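Local coordinates for protein R.Pab1 family restriction endonuclease (Campylobacter coli, PDB 7CFA) that acts as a restriction DNA glycosylase of the R.PabI family, probably excising a base from its recognition sequence in foreign DNA, at residues Phe84-Lys88 with His89-Leu93. The protein carries 2 engineered substitutions. Sequence-based numbering, arbitrary orientation.
Sequences FQFFK and HNIIL
A Schellman motif joins Phe86 and Phe87 to Asn90 and Ile91 and ends helix 79-88; in it, carbonyls near the C-terminal end are taken up by N-H groups of the turn that follows. Asn90, the C-prime residue, takes a positive phi of 63° and turns the chain back, so that Ile91 N lies almost in line with the C=O bond of Phe86, 2.9 Å from Phe86 O, while Asn90 N makes a weak bond to Phe87 O. Ile92 N also reaches Phe86 O, at 3.2 Å, but from above the carbonyl plane. One residue earlier, Gln85 O is likewise gripped twice, by His89 N at 2.9 Å and, from the opposite face of its carbonyl plane, by His89 ND1 at 2.8 Å. With CG anti to its carbonyl carbon (chi1 -69°), the imidazole turns back beside its own backbone N and presents its ND1 edge to this oxygen, which lies in the ring plane. Apolar contacts flank the turn: Ile91 runs alongside Phe86, its CD1 3.6 Å from Phe86 CD1, and Ile92 CD1 packs on Phe86 CB at 3.8 Å. Phe6 stacks on the His89 ring and meets that of Phe86 edge-to-face; Ile208 and Leu212 of helix 208-219 touch Ile92. ND1 probably carries a proton, and its bond, with the Phe6 stack, should limit the imidazole's rotation.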
# COMPACT_ATOMS: atom_id res chain seq x y z
N PHE A 84 28.06 9.25 10.47
CA PHE A 84 28.73 10.29 11.25
C PHE A 84 29.67 9.69 12.29
O PHE A 84 30.80 10.15 12.46
CB PHE A 84 27.70 11.20 11.91
CG PHE A 84 28.29 12.21 12.86
CD1 PHE A 84 28.80 13.40 12.38
CD2 PHE A 84 28.33 11.96 14.22
CE1 PHE A 84 29.34 14.33 13.24
CE2 PHE A 84 28.88 12.89 15.09
CZ PHE A 84 29.38 14.08 14.60
N GLN A 85 29.20 8.66 13.01
CA GLN A 85 30.01 8.08 14.08
C GLN A 85 31.23 7.36 13.52
O GLN A 85 32.32 7.43 14.11
CB GLN A 85 29.16 7.12 14.92
CG GLN A 85 28.04 7.80 15.70
CD GLN A 85 27.33 6.85 16.64
OE1 GLN A 85 27.96 6.08 17.36
NE2 GLN A 85 26.00 6.90 16.63
N PHE A 86 31.08 6.67 12.39
CA PHE A 86 32.23 5.98 11.80
C PHE A 86 33.20 6.96 11.16
O PHE A 86 34.40 6.67 11.07
CB PHE A 86 31.76 4.94 10.80
CG PHE A 86 31.38 3.63 11.43
CD1 PHE A 86 32.30 2.61 11.53
CD2 PHE A 86 30.11 3.45 11.94
CE1 PHE A 86 31.96 1.41 12.12
CE2 PHE A 86 29.76 2.25 12.53
CZ PHE A 86 30.69 1.23 12.62
N PHE A 87 32.71 8.12 10.71
CA PHE A 87 33.61 9.18 10.29
C PHE A 87 34.26 9.86 11.49
O PHE A 87 35.41 10.29 11.41
CB PHE A 87 32.88 10.21 9.43
CG PHE A 87 33.76 11.29 8.89
CD1 PHE A 87 34.52 11.08 7.75
CD2 PHE A 87 33.86 12.52 9.53
CE1 PHE A 87 35.34 12.06 7.25
CE2 PHE A 87 34.68 13.51 9.03
CZ PHE A 87 35.42 13.29 7.89
N LYS A 88 33.52 9.96 12.60
CA LYS A 88 34.08 10.56 13.81
C LYS A 88 35.21 9.72 14.37
O LYS A 88 36.20 10.26 14.88
CB LYS A 88 32.97 10.73 14.85
CG LYS A 88 33.45 11.19 16.22
CD LYS A 88 32.31 11.24 17.22
CE LYS A 88 32.81 11.64 18.60
NZ LYS A 88 31.72 11.65 19.61
N HIS A 89 35.09 8.39 14.28
CA HIS A 89 36.10 7.47 14.77
C HIS A 89 37.12 7.09 13.70
O HIS A 89 37.81 6.07 13.85
CB HIS A 89 35.43 6.22 15.35
CG HIS A 89 34.69 6.47 16.62
ND1 HIS A 89 33.42 7.03 16.65
CD2 HIS A 89 35.03 6.26 17.91
CE1 HIS A 89 33.02 7.14 17.90
NE2 HIS A 89 33.98 6.68 18.69
N ASN A 90 37.22 7.88 12.63
CA ASN A 90 38.29 7.77 11.64
C ASN A 90 38.30 6.43 10.91
O ASN A 90 39.36 5.92 10.54
CB ASN A 90 39.67 8.01 12.27
CG ASN A 90 39.94 9.48 12.52
OD1 ASN A 90 39.71 10.33 11.66
ND2 ASN A 90 40.44 9.79 13.71
N ILE A 91 37.13 5.83 10.69
CA ILE A 91 37.04 4.62 9.89
C ILE A 91 36.67 4.93 8.44
O ILE A 91 37.23 4.35 7.52
CB ILE A 91 36.03 3.63 10.52
CG1 ILE A 91 36.56 3.14 11.87
CG2 ILE A 91 35.76 2.46 9.59
CD1 ILE A 91 35.74 2.01 12.47
N ILE A 92 35.75 5.87 8.24
CA ILE A 92 35.36 6.31 6.91
C ILE A 92 36.34 7.37 6.43
O ILE A 92 36.55 8.38 7.11
CB ILE A 92 33.92 6.84 6.91
CG1 ILE A 92 32.93 5.72 7.26
CG2 ILE A 92 33.58 7.49 5.58
CD1 ILE A 92 31.49 6.17 7.25
N LEU A 93 36.93 7.15 5.26
CA LEU A 93 37.86 8.11 4.69
C LEU A 93 37.12 9.34 4.17
O LEU A 93 35.97 9.25 3.71
CB LEU A 93 38.65 7.47 3.54
CG LEU A 93 39.42 6.19 3.84
CD1 LEU A 93 40.02 5.61 2.57
CD2 LEU A 93 40.50 6.46 4.87